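Local coordinates for protein VMB-1 (Vibrio alginolyticus, PDB 6JV4) that probably hydrolyses beta-lactam antibiotics to substituted beta-amino acids as a zinc-dependent subclass B1 metallo-beta-lactamase, at residues A[26-31]-A[83-88]; A[59-64]-A[88-93]. All coordinates share one frame; numbering follows the deposited sequence.

Contact 1 of 2, residues A[26-31]-A[83-88]; sequences SYKRVE and FHEDAS. With ZN (zinc ion), chain E; ZN (zinc ion), chain F.
Lys28 reaches from strand 21-30 to Glu85, the first residue of helix 85-88. Its NZ lies 2.8 Å from Glu85 OE2, and this salt bridge is the one touch between the two segments. The backbones stay well apart, with 9.0 Å between Lys28 CA and Asp86 CA. Two extended side chains span the gap and meet at about a right angle. Glu85 CG stands anti to the backbone N (chi1 -175°), which sends the carboxylate out from the helix. The other oxygen, Glu85 OE1, is 4.2 Å from Lys28 NZ, so the ammonium favours one oxygen. Lys28 NZ also donates to the carbonyl oxygen of Trp56, and this second partner helps fix the lysine end.

The meeting of the two charged groups is the close part of the contact. The rest is thin and faces solvent: only 60 Å² is buried, and Glu85 is exposed. The metal centre lies beside the contact, on the same short helix and the residue before it. There His84 ND1 binds one zinc ion at 2.0 Å, and Asp86 OD2 binds the other at 2.1 Å. With ND1 on the metal and NE2 hydrogen-bonded to Asp178, the His84 ring is held at both nitrogens. At the backbone, His84 is the N-cap, and its carbonyl oxygen accepts from the N atoms of Ala87 and Ser88. His82 and His144 complete the protein ligands of the first zinc, Cys163 and His205 those of the second. This is the two-zinc site of a subclass B1 metallo-beta-lactamase, built on the His-X-His-X-Asp motif.

Contact 2 of 2, residues A[59-64]-A[88-93]; sequences QGTKQL and SGDIPL
Thr61 overlaps Asp90 with its hydroxyl and Leu93 with its methyl. The hydroxyl does the polar work. Thr61 OG1 donates to Asp90 OD2 across 2.7 Å, the hydrogen bond that joins the two segments. It meets the carboxylate oxygen on its anti side, 33° out of the carboxylate plane. The carbonyl oxygen of Thr57 is a second acceptor near Thr61 OG1 and competes for the same proton. The side chains of Thr61 and Asp90 run alongside each other in opposite senses, and Thr61 CB also comes within 3.3 Å of Asp90 OD2.

The methyl of Thr61 faces another way. CG2 is anti to the backbone N, while OG1 lies beside it (chi1 -55°). The branch therefore splits between a polar and an apolar neighbour. Thr61 CG2 packs 3.8 Å from Leu93 CD2, and it also lies 3.9 Å from Asp90 CB. Leu93 CD2 is 3.9 Å from Lys62 CG as well, so it sits against two successive residues of helix 58-70. Leu93 CD1 is farther out, 4.2 Å from Lys62 CE. The extended lysine thus lends its aliphatic part to the leucine, at the exposed margin of the contact.

The contact joins helix 58-70 to the start of helix 91-96. Asp90 occupies the N-cap position of the latter, but its carboxylate does not cap the helix. It is the third residue of a type I beta turn that runs from Ser88 to Ile91. Asp90 OD1 is hydrogen-bonded to Thr58 OG1, at the first residue of helix 58-70. Asp90 N is bonded to Thr54 OG1. The chemistry implies that the buried carboxylate is probably stabilised by two neutral hydroxyls, one at each oxygen, so that it ties the turn after helix 85-88 to Thr58 and Thr61 of helix 58-70.

From the N terminus, strand 21-30 supplies the first half of contact 1. The chain then runs through strands 36-45 and 48-52 to helix 58-70, where contact 2 begins. After strand 74-79 it enters 83-88, which closes a loop of 51 residues and completes contact 1. Segment 88-93 follows at once and closes the 23-residue loop of contact 2. The segments alternate, so the two loops cross. Ser88 belongs to both, at the end of helix 85-88, and the contact centres lie 12 Å apart. Together they tie the zinc-bearing helix and helix 91-96 to two earlier elements, strand 21-30 of the seven-stranded sheet and helix 58-70.

Contact 1 of 2, residues A[26-31]-A[83-88]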
loop_
_atom_site.group_PDB
_atom_site.type_symbol
_atom_site.label_atom_id
_atom_site.label_comp_id
_atom_site.label_asym_id
_atom_site.label_seq_id
_atom_site.Cartn_x
_atom_site.Cartn_y
_atom_site.Cartn_z
ATOM N N SER A 26 6.800 9.595 0.509
ATOM C CA SER A 26 8.269 9.573 0.370
ATOM C C SER A 26 8.584 9.504 -1.109
ATOM O O SER A 26 7.658 9.567 -1.916
ATOM C CB SER A 26 8.904 8.515 1.218
ATOM O OG SER A 26 8.225 7.293 1.186
ATOM N N TYR A 27 9.860 9.476 -1.500
ATOM C CA TYR A 27 10.198 9.382 -2.923
ATOM C C TYR A 27 11.559 8.727 -3.073
ATOM O O TYR A 27 12.332 8.688 -2.098
ATOM C CB TYR A 27 10.125 10.747 -3.585
ATOM C CG TYR A 27 11.233 11.673 -3.201
ATOM C CD1 TYR A 27 12.466 11.625 -3.845
ATOM C CD2 TYR A 27 11.067 12.598 -2.176
ATOM C CE1 TYR A 27 13.493 12.492 -3.493
ATOM C CE2 TYR A 27 12.090 13.451 -1.803
ATOM C CZ TYR A 27 13.308 13.408 -2.474
ATOM O OH TYR A 27 14.337 14.252 -2.136
ATOM N N LYS A 28 11.810 8.200 -4.260
ATOM C CA LYS A 28 13.132 7.622 -4.601
ATOM C C LYS A 28 13.281 7.693 -6.102
ATOM O O LYS A 28 12.274 7.679 -6.780
ATOM C CB LYS A 28 13.284 6.160 -4.172
ATOM C CG LYS A 28 13.693 5.927 -2.727
ATOM C CD LYS A 28 14.272 4.549 -2.349
ATOM C CE LYS A 28 14.699 4.600 -0.886
ATOM N NZ LYS A 28 14.792 3.282 -0.210
ATOM N N ARG A 29 14.526 7.766 -6.578
ATOM C CA ARG A 29 14.822 7.603 -8.011
ATOM C C ARG A 29 14.915 6.109 -8.262
ATOM O O ARG A 29 15.694 5.407 -7.591
ATOM C CB ARG A 29 16.111 8.331 -8.398
ATOM C CG ARG A 29 16.508 8.140 -9.854
ATOM C CD ARG A 29 17.629 9.086 -10.222
ATOM N NE ARG A 29 18.192 8.641 -11.481
ATOM C CZ ARG A 29 19.230 9.206 -12.098
ATOM N NH1 ARG A 29 19.826 10.274 -11.580
ATOM N NH2 ARG A 29 19.665 8.689 -13.238
ATOM N N VAL A 30 14.143 5.651 -9.220
ATOM C CA VAL A 30 14.079 4.252 -9.683
ATOM C C VAL A 30 14.281 4.269 -11.203
ATOM O O VAL A 30 13.375 4.652 -11.898
ATOM C CB VAL A 30 12.749 3.592 -9.276
ATOM C CG1 VAL A 30 12.729 2.125 -9.674
ATOM C CG2 VAL A 30 12.489 3.721 -7.783
ATOM N N GLU A 31 15.396 3.730 -11.695
ATOM C CA GLU A 31 15.627 3.643 -13.157
ATOM C C GLU A 31 14.704 2.576 -13.731
ATOM O O GLU A 31 14.495 1.519 -13.129
ATOM C CB GLU A 31 17.102 3.298 -13.408
ATOM C CG GLU A 31 18.038 4.473 -13.128
ATOM C CD GLU A 31 17.668 5.634 -14.030
ATOM O OE1 GLU A 31 17.667 5.419 -15.247
ATOM O OE2 GLU A 31 17.273 6.713 -13.524
ATOM N N PHE A 83 5.521 -7.289 -1.633
ATOM C CA PHE A 83 6.849 -7.678 -1.095
ATOM C C PHE A 83 7.940 -6.678 -1.482
ATOM O O PHE A 83 9.039 -6.789 -0.891
ATOM C CB PHE A 83 7.225 -9.095 -1.533
ATOM C CG PHE A 83 7.729 -9.233 -2.938
ATOM C CD1 PHE A 83 6.848 -9.245 -3.999
ATOM C CD2 PHE A 83 9.096 -9.372 -3.200
ATOM C CE1 PHE A 83 7.297 -9.418 -5.303
ATOM C CE2 PHE A 83 9.530 -9.529 -4.505
ATOM C CZ PHE A 83 8.640 -9.606 -5.537
ATOM N N HIS A 84 7.711 -5.770 -2.436
ATOM C CA HIS A 84 8.750 -4.793 -2.861
ATOM C C HIS A 84 9.096 -3.846 -1.690
ATOM O O HIS A 84 8.268 -3.589 -0.796
ATOM C CB HIS A 84 8.337 -4.025 -4.114
ATOM C CG HIS A 84 8.291 -4.816 -5.368
ATOM N ND1 HIS A 84 7.580 -4.391 -6.464
ATOM C CD2 HIS A 84 8.845 -5.991 -5.719
ATOM C CE1 HIS A 84 7.724 -5.251 -7.452
ATOM N NE2 HIS A 84 8.510 -6.253 -7.020
ATOM N N GLU A 85 10.261 -3.181 -1.771
ATOM C CA GLU A 85 10.810 -2.304 -0.710
ATOM C C GLU A 85 9.964 -1.044 -0.502
ATOM O O GLU A 85 9.933 -0.563 0.620
ATOM C CB GLU A 85 12.239 -1.888 -1.087
ATOM C CG GLU A 85 12.944 -1.088 -0.015
ATOM C CD GLU A 85 14.171 -0.342 -0.526
ATOM O OE1 GLU A 85 14.620 -0.627 -1.673
ATOM O OE2 GLU A 85 14.672 0.500 0.217
ATOM N N ASP A 86 9.264 -0.520 -1.507
ATOM C CA ASP A 86 8.416 0.675 -1.264
ATOM C C ASP A 86 7.224 0.368 -0.337
ATOM O O ASP A 86 6.604 1.310 0.201
ATOM C CB ASP A 86 7.950 1.328 -2.567
ATOM C CG ASP A 86 7.150 0.467 -3.499
ATOM O OD1 ASP A 86 7.197 -0.795 -3.384
ATOM O OD2 ASP A 86 6.500 1.063 -4.388
ATOM N N ALA A 87 6.813 -0.902 -0.236
ATOM C CA ALA A 87 5.679 -1.296 0.610
ATOM C C ALA A 87 6.186 -1.903 1.912
ATOM O O ALA A 87 5.537 -1.648 2.925
ATOM C CB ALA A 87 4.777 -2.236 -0.137
ATOM N N SER A 88 7.245 -2.726 1.874
ATOM C CA SER A 88 7.597 -3.654 2.973
ATOM C C SER A 88 9.000 -3.364 3.521
ATOM O O SER A 88 9.489 -4.149 4.330
ATOM C CB SER A 88 7.496 -5.084 2.516
ATOM O OG SER A 88 8.542 -5.330 1.624
HETATM ZN ZN ZN E . 6.241 -2.914 -6.441
HETATM ZN ZN ZN F . 5.763 0.718 -6.294
#

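Contact 2 of 2, residues A[59-64]-A[88-93]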
loop_
_atom_site.group_PDB
_atom_site.type_symbol
_atom_site.label_atom_id
_atom_site.label_comp_id
_atom_site.label_asym_id
_atom_site.label_seq_id
_atom_site.Cartn_x
_atom_site.Cartn_y
_atom_site.Cartn_z
ATOM N N GLN A 59 14.885 6.207 7.534
ATOM C CA GLN A 59 14.824 7.503 8.251
ATOM C C GLN A 59 13.359 7.975 8.263
ATOM O O GLN A 59 12.871 8.421 9.302
ATOM C CB GLN A 59 15.831 8.493 7.667
ATOM C CG GLN A 59 17.283 8.052 7.886
ATOM C CD GLN A 59 17.640 7.930 9.361
ATOM O OE1 GLN A 59 17.296 8.801 10.173
ATOM N NE2 GLN A 59 18.303 6.839 9.736
ATOM N N GLY A 60 12.662 7.866 7.140
ATOM C CA GLY A 60 11.248 8.287 7.083
ATOM C C GLY A 60 10.396 7.446 8.021
ATOM O O GLY A 60 9.504 8.027 8.646
ATOM N N THR A 61 10.603 6.127 8.101
ATOM C CA THR A 61 9.812 5.256 9.010
ATOM C C THR A 61 10.065 5.674 10.471
ATOM O O THR A 61 9.104 5.828 11.277
ATOM C CB THR A 61 10.088 3.774 8.769
ATOM O OG1 THR A 61 9.841 3.508 7.376
ATOM C CG2 THR A 61 9.269 2.900 9.678
ATOM N N LYS A 62 11.320 5.934 10.808
ATOM C CA LYS A 62 11.633 6.379 12.191
ATOM C C LYS A 62 10.958 7.727 12.458
ATOM O O LYS A 62 10.361 7.903 13.553
ATOM C CB LYS A 62 13.149 6.487 12.373
ATOM C CG LYS A 62 13.832 5.143 12.465
ATOM C CD LYS A 62 15.328 5.246 12.682
ATOM C CE LYS A 62 15.939 3.875 12.821
ATOM N NZ LYS A 62 17.360 3.949 13.235
ATOM N N GLN A 63 10.977 8.642 11.487
ATOM C CA GLN A 63 10.333 9.975 11.641
ATOM C C GLN A 63 8.814 9.797 11.788
ATOM O O GLN A 63 8.180 10.514 12.614
ATOM C CB GLN A 63 10.662 10.878 10.467
ATOM C CG GLN A 63 12.136 11.290 10.438
ATOM C CD GLN A 63 12.539 11.736 9.052
ATOM O OE1 GLN A 63 11.712 11.875 8.160
ATOM N NE2 GLN A 63 13.832 11.999 8.845
ATOM N N LEU A 64 8.247 8.845 11.039
ATOM C CA LEU A 64 6.785 8.608 11.111
ATOM C C LEU A 64 6.434 8.077 12.509
ATOM O O LEU A 64 5.417 8.536 13.077
ATOM C CB LEU A 64 6.360 7.615 10.029
ATOM C CG LEU A 64 4.851 7.364 9.967
ATOM C CD1 LEU A 64 4.076 8.662 9.800
ATOM C CD2 LEU A 64 4.516 6.373 8.855
ATOM N N SER A 88 7.245 -2.726 1.874
ATOM C CA SER A 88 7.597 -3.654 2.973
ATOM C C SER A 88 9.000 -3.364 3.521
ATOM O O SER A 88 9.489 -4.149 4.330
ATOM C CB SER A 88 7.496 -5.084 2.516
ATOM O OG SER A 88 8.542 -5.330 1.624
ATOM N N GLY A 89 9.629 -2.268 3.086
ATOM C CA GLY A 89 11.062 -2.045 3.348
ATOM C C GLY A 89 11.433 -2.043 4.818
ATOM O O GLY A 89 12.551 -2.481 5.148
ATOM N N ASP A 90 10.550 -1.631 5.710
ATOM C CA ASP A 90 10.937 -1.511 7.142
ATOM C C ASP A 90 10.290 -2.579 8.018
ATOM O O ASP A 90 10.240 -2.382 9.247
ATOM C CB ASP A 90 10.791 -0.063 7.605
ATOM C CG ASP A 90 12.002 0.759 7.223
ATOM O OD1 ASP A 90 13.152 0.298 7.510
ATOM O OD2 ASP A 90 11.807 1.854 6.680
ATOM N N ILE A 91 9.962 -3.758 7.487
ATOM C CA ILE A 91 9.549 -4.889 8.360
ATOM C C ILE A 91 10.598 -5.141 9.455
ATOM O O ILE A 91 10.215 -5.348 10.619
ATOM C CB ILE A 91 9.229 -6.111 7.501
ATOM C CG1 ILE A 91 7.871 -5.944 6.800
ATOM C CG2 ILE A 91 9.264 -7.371 8.312
ATOM C CD1 ILE A 91 7.545 -7.117 5.934
ATOM N N PRO A 92 11.926 -5.206 9.155
ATOM C CA PRO A 92 12.898 -5.522 10.188
ATOM C C PRO A 92 12.840 -4.514 11.332
ATOM O O PRO A 92 12.818 -4.944 12.497
ATOM C CB PRO A 92 14.237 -5.513 9.435
ATOM C CG PRO A 92 13.844 -5.881 8.013
ATOM C CD PRO A 92 12.534 -5.150 7.816
ATOM N N LEU A 93 12.812 -3.219 11.020
ATOM C CA LEU A 93 12.723 -2.160 12.047
ATOM C C LEU A 93 11.466 -2.379 12.876
ATOM O O LEU A 93 11.554 -2.288 14.114
ATOM C CB LEU A 93 12.715 -0.774 11.403
ATOM C CG LEU A 93 12.491 0.367 12.382
ATOM C CD1 LEU A 93 13.655 0.448 13.396
ATOM C CD2 LEU A 93 12.301 1.671 11.661
#